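PDB 4OGZ: putative alpha-galactosidase/melibiase from Bacteroides fragilis, which probably hydrolyses terminal, non-reducing alpha-D-galactose residues from alpha-D-galactosides, as a member of glycoside hydrolase family 27. Local coordinates for residues G269-D281 against G313-G327. Sequence-based numbering, arbitrary orientation.
Sequences GGHLWRVSGDIGD and GGWNDPDMLVVGIGG
The guanidinium of Arg274 lies against the carboxylate of Asp319, the two planes 15° apart. Asp319 OD2 sits over the guanidinium centre, 3.3 Å from Arg274 CZ. No N-H of the arginine points at this oxygen, so charge alone makes the salt bridge. Asp319 OD2 instead accepts a hydrogen bond from the backbone N of Ile279 at 2.9 Å. A water joins Arg274 NH1 to Asp319 OD1, and a second links Arg274 NE, Ser276 OG and Asp317 O. Within segment 269-281, Arg274 NH2 makes a salt bridge to Asp278 OD1, 2.7 Å away in the guanidinium plane. Arg274 CG and CD pass alongside Asp317 OD2; bends at chi2 (-93°) and chi3 (-49°) then turn the guanidinium over Asp319.

On the N-terminal side of this cluster, strands 272-274 and 315-317 pair in parallel through four backbone hydrogen bonds. The Trp273 indole folds back over the neighbouring strand, with Trp315 O over its centre. Trp273 NE1 donates to Asn316 OD1 at 2.7 Å, and Leu306 O and Gln391 OE1 hold Asn316 ND2. Beyond the strands, Asp281 OD2 accepts a hydrogen bond from poorly ordered Gly327 N, while Tyr344 binds Asp281 OD1. These are adjacent strands of the TIM barrel, with the Arg274-Asp319 cluster at their C-terminal ends, the side where this fold carries its active site.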
loop_
_atom_site.group_PDB
_atom_site.type_symbol
_atom_site.label_atom_id
_atom_site.label_comp_id
_atom_site.label_asym_id
_atom_site.label_seq_id
_atom_site.Cartn_x
_atom_site.Cartn_y
_atom_site.Cartn_z
ATOM N N GLY A 269 -5.059 3.955 -17.594
ATOM C CA GLY A 269 -5.925 3.898 -16.430
ATOM C C GLY A 269 -5.389 3.200 -15.195
ATOM O O GLY A 269 -6.152 2.875 -14.305
ATOM N N GLY A 270 -4.091 2.952 -15.129
ATOM C CA GLY A 270 -3.482 2.386 -13.937
ATOM C C GLY A 270 -3.310 3.407 -12.824
ATOM O O GLY A 270 -2.993 4.560 -13.079
ATOM N N HIS A 271 -3.419 2.939 -11.583
ATOM C CA HIS A 271 -3.170 3.732 -10.392
ATOM C C HIS A 271 -1.864 3.339 -9.691
ATOM O O HIS A 271 -1.393 4.043 -8.805
ATOM C CB HIS A 271 -4.337 3.571 -9.429
ATOM C CG HIS A 271 -5.655 3.849 -10.061
ATOM N ND1 HIS A 271 -6.488 2.854 -10.523
ATOM C CD2 HIS A 271 -6.271 5.018 -10.355
ATOM C CE1 HIS A 271 -7.562 3.396 -11.066
ATOM N NE2 HIS A 271 -7.453 4.709 -10.983
ATOM N N LEU A 272 -1.325 2.184 -10.039
ATOM C CA LEU A 272 -0.005 1.752 -9.543
ATOM C C LEU A 272 0.568 0.751 -10.505
ATOM O O LEU A 272 -0.165 0.043 -11.197
ATOM C CB LEU A 272 -0.063 1.168 -8.122
ATOM C CG LEU A 272 -0.944 -0.055 -7.888
ATOM C CD1 LEU A 272 -0.467 -0.820 -6.654
ATOM C CD2 LEU A 272 -2.395 0.322 -7.765
ATOM N N TRP A 273 1.887 0.696 -10.564
ATOM C CA TRP A 273 2.556 -0.115 -11.555
ATOM C C TRP A 273 3.832 -0.671 -10.992
ATOM O O TRP A 273 4.669 0.031 -10.458
ATOM C CB TRP A 273 2.851 0.715 -12.804
ATOM C CG TRP A 273 3.351 2.101 -12.512
ATOM C CD1 TRP A 273 4.635 2.471 -12.337
ATOM C CD2 TRP A 273 2.556 3.310 -12.380
ATOM N NE1 TRP A 273 4.703 3.844 -12.085
ATOM C CE2 TRP A 273 3.439 4.360 -12.084
ATOM C CE3 TRP A 273 1.186 3.576 -12.428
ATOM C CZ2 TRP A 273 3.011 5.668 -11.877
ATOM C CZ3 TRP A 273 0.751 4.891 -12.236
ATOM C CH2 TRP A 273 1.665 5.921 -11.966
ATOM N N ARG A 274 4.004 -1.971 -11.153
ATOM C CA ARG A 274 5.217 -2.626 -10.697
ATOM C C ARG A 274 6.419 -2.157 -11.495
ATOM O O ARG A 274 6.369 -2.089 -12.711
ATOM C CB ARG A 274 5.003 -4.133 -10.792
ATOM C CG ARG A 274 4.099 -4.617 -9.650
ATOM C CD ARG A 274 4.873 -5.087 -8.399
ATOM N NE ARG A 274 5.936 -6.011 -8.782
ATOM C CZ ARG A 274 5.848 -7.357 -8.930
ATOM N NH1 ARG A 274 4.742 -8.063 -8.642
ATOM N NH2 ARG A 274 6.908 -8.006 -9.386
ATOM N N VAL A 275 7.484 -1.774 -10.799
ATOM C CA VAL A 275 8.683 -1.246 -11.445
ATOM C C VAL A 275 9.783 -2.311 -11.583
ATOM O O VAL A 275 10.728 -2.100 -12.303
ATOM C CB VAL A 275 9.233 -0.001 -10.728
ATOM C CG1 VAL A 275 8.195 1.118 -10.757
ATOM C CG2 VAL A 275 9.649 -0.293 -9.289
ATOM N N SER A 276 9.607 -3.459 -10.957
ATOM C CA SER A 276 10.664 -4.491 -10.903
ATOM C C SER A 276 10.095 -5.894 -10.982
ATOM O O SER A 276 8.893 -6.093 -10.894
ATOM C CB SER A 276 11.427 -4.401 -9.582
ATOM O OG SER A 276 10.597 -4.820 -8.461
ATOM N N GLY A 277 10.974 -6.886 -11.097
ATOM C CA GLY A 277 10.581 -8.267 -10.939
ATOM C C GLY A 277 10.246 -8.566 -9.484
ATOM O O GLY A 277 10.384 -7.713 -8.592
ATOM N N ASP A 278 9.793 -9.792 -9.238
ATOM C CA ASP A 278 9.212 -10.121 -7.940
ATOM C C ASP A 278 10.215 -10.034 -6.801
ATOM O O ASP A 278 11.362 -10.457 -6.940
ATOM C CB ASP A 278 8.655 -11.507 -7.933
ATOM C CG ASP A 278 7.395 -11.668 -8.780
ATOM O OD1 ASP A 278 6.753 -10.714 -9.318
ATOM O OD2 ASP A 278 7.039 -12.844 -8.877
ATOM N N ILE A 279 9.748 -9.452 -5.691
ATOM C CA ILE A 279 10.563 -9.245 -4.522
ATOM C C ILE A 279 10.808 -10.587 -3.843
ATOM O O ILE A 279 9.973 -11.495 -3.857
ATOM C CB ILE A 279 9.924 -8.240 -3.534
ATOM C CG1 ILE A 279 10.933 -7.790 -2.467
ATOM C CG2 ILE A 279 8.681 -8.824 -2.873
ATOM C CD1 ILE A 279 10.412 -6.688 -1.552
ATOM N N GLY A 280 11.998 -10.717 -3.304
ATOM C CA GLY A 280 12.324 -11.847 -2.459
ATOM C C GLY A 280 12.513 -11.412 -1.013
ATOM O O GLY A 280 12.717 -10.224 -0.705
ATOM N N ASP A 281 12.442 -12.388 -0.127
ATOM C CA ASP A 281 12.728 -12.169 1.277
ATOM C C ASP A 281 14.262 -12.272 1.433
ATOM O O ASP A 281 14.798 -13.237 1.990
ATOM C CB ASP A 281 11.923 -13.156 2.122
ATOM C CG ASP A 281 12.147 -12.995 3.609
ATOM O OD1 ASP A 281 12.692 -11.952 4.045
ATOM O OD2 ASP A 281 11.806 -13.953 4.345
ATOM N N GLY A 313 -2.585 9.624 -6.793
ATOM C CA GLY A 313 -3.323 8.947 -7.841
ATOM C C GLY A 313 -2.537 8.062 -8.799
ATOM O O GLY A 313 -3.112 7.489 -9.695
ATOM N N GLY A 314 -1.229 7.930 -8.599
ATOM C CA GLY A 314 -0.418 7.066 -9.416
ATOM C C GLY A 314 0.942 6.840 -8.842
ATOM O O GLY A 314 1.762 7.749 -8.809
ATOM N N TRP A 315 1.220 5.596 -8.446
ATOM C CA TRP A 315 2.398 5.291 -7.676
ATOM C C TRP A 315 3.281 4.215 -8.318
ATOM O O TRP A 315 2.767 3.282 -8.959
ATOM C CB TRP A 315 1.958 4.769 -6.306
ATOM C CG TRP A 315 0.905 5.613 -5.668
ATOM C CD1 TRP A 315 -0.415 5.328 -5.567
ATOM C CD2 TRP A 315 1.096 6.877 -5.007
ATOM N NE1 TRP A 315 -1.058 6.312 -4.878
ATOM C CE2 TRP A 315 -0.158 7.291 -4.545
ATOM C CE3 TRP A 315 2.204 7.712 -4.802
ATOM C CZ2 TRP A 315 -0.366 8.531 -3.903
ATOM C CZ3 TRP A 315 1.998 8.945 -4.117
ATOM C CH2 TRP A 315 0.733 9.306 -3.668
ATOM N N ASN A 316 4.597 4.362 -8.140
ATOM C CA ASN A 316 5.521 3.325 -8.444
ATOM C C ASN A 316 5.378 2.214 -7.386
ATOM O O ASN A 316 5.376 2.508 -6.184
ATOM C CB ASN A 316 6.944 3.862 -8.458
ATOM C CG ASN A 316 7.180 4.894 -9.562
ATOM O OD1 ASN A 316 6.933 4.644 -10.734
ATOM N ND2 ASN A 316 7.698 6.041 -9.177
ATOM N N ASP A 317 5.251 0.966 -7.839
ATOM C CA ASP A 317 5.032 -0.186 -6.953
ATOM C C ASP A 317 6.298 -1.040 -6.890
ATOM O O ASP A 317 6.595 -1.773 -7.834
ATOM C CB ASP A 317 3.823 -0.971 -7.455
ATOM C CG ASP A 317 3.523 -2.253 -6.646
ATOM O OD1 ASP A 317 4.154 -2.465 -5.580
ATOM O OD2 ASP A 317 2.603 -3.003 -7.095
ATOM N N PRO A 318 7.061 -0.951 -5.780
ATOM C CA PRO A 318 8.304 -1.756 -5.625
ATOM C C PRO A 318 8.049 -3.144 -5.066
ATOM O O PRO A 318 8.989 -3.793 -4.600
ATOM C CB PRO A 318 9.147 -0.924 -4.648
ATOM C CG PRO A 318 8.125 -0.225 -3.816
ATOM C CD PRO A 318 6.984 0.095 -4.746
ATOM N N ASP A 319 6.785 -3.561 -5.148
ATOM C CA ASP A 319 6.276 -4.850 -4.777
ATOM C C ASP A 319 5.958 -4.958 -3.283
ATOM O O ASP A 319 6.258 -4.067 -2.484
ATOM C CB ASP A 319 7.243 -5.988 -5.208
ATOM C CG ASP A 319 6.506 -7.289 -5.530
ATOM O OD1 ASP A 319 5.255 -7.330 -5.340
ATOM O OD2 ASP A 319 7.173 -8.261 -5.993
HETATM N N MSE A 320 5.360 -6.091 -2.940
HETATM C CA MSE A 320 4.811 -6.366 -1.619
HETATM C C MSE A 320 5.882 -6.414 -0.551
HETATM O O MSE A 320 7.020 -6.813 -0.793
HETATM C CB MSE A 320 3.992 -7.668 -1.755
HETATM C CG MSE A 320 2.751 -7.494 -2.695
HETATM SE SE MSE A 320 2.116 -9.208 -3.476
HETATM C CE MSE A 320 3.641 -9.857 -4.529
ATOM N N LEU A 321 5.518 -5.978 0.657
ATOM C CA LEU A 321 6.406 -6.037 1.815
ATOM C C LEU A 321 6.718 -7.468 2.212
ATOM O O LEU A 321 5.868 -8.354 2.092
ATOM C CB LEU A 321 5.799 -5.351 3.014
ATOM C CG LEU A 321 5.511 -3.864 2.834
ATOM C CD1 LEU A 321 4.661 -3.355 3.980
ATOM C CD2 LEU A 321 6.825 -3.112 2.750
ATOM N N VAL A 322 7.966 -7.686 2.640
ATOM C CA VAL A 322 8.429 -8.993 3.103
ATOM C C VAL A 322 8.785 -8.964 4.590
ATOM O O VAL A 322 9.251 -9.969 5.156
ATOM C CB VAL A 322 9.620 -9.521 2.248
ATOM C CG1 VAL A 322 9.149 -9.834 0.832
ATOM C CG2 VAL A 322 10.799 -8.549 2.255
ATOM N N VAL A 323 8.489 -7.838 5.231
ATOM C CA VAL A 323 8.559 -7.660 6.680
ATOM C C VAL A 323 7.846 -8.820 7.363
ATOM O O VAL A 323 6.684 -9.093 7.045
ATOM C CB VAL A 323 7.864 -6.334 7.125
ATOM C CG1 VAL A 323 7.872 -6.167 8.638
ATOM C CG2 VAL A 323 8.514 -5.127 6.472
ATOM N N GLY A 324 8.549 -9.528 8.237
ATOM C CA GLY A 324 7.910 -10.516 9.092
ATOM C C GLY A 324 7.852 -11.927 8.537
ATOM O O GLY A 324 7.257 -12.806 9.142
ATOM N N ILE A 325 8.459 -12.164 7.389
ATOM C CA ILE A 325 8.372 -13.480 6.779
ATOM C C ILE A 325 9.467 -14.390 7.361
ATOM O O ILE A 325 9.211 -15.557 7.594
ATOM C CB ILE A 325 8.420 -13.388 5.243
ATOM C CG1 ILE A 325 7.154 -12.671 4.771
ATOM C CG2 ILE A 325 8.562 -14.760 4.604
ATOM C CD1 ILE A 325 7.065 -12.519 3.272
ATOM N N GLY A 326 10.651 -13.830 7.627
ATOM C CA GLY A 326 11.775 -14.563 8.229
ATOM C C GLY A 326 12.069 -15.892 7.554
ATOM O O GLY A 326 12.290 -16.895 8.232
ATOM N N GLY A 327 12.044 -15.914 6.222
ATOM C CA GLY A 327 12.273 -17.152 5.457
ATOM C C GLY A 327 11.087 -18.103 5.300
ATOM O O GLY A 327 11.133 -18.999 4.456
HETATM O O HOH W 1 8.022 -4.066 -8.471
HETATM O O HOH W 2 2.743 -7.392 -6.575
#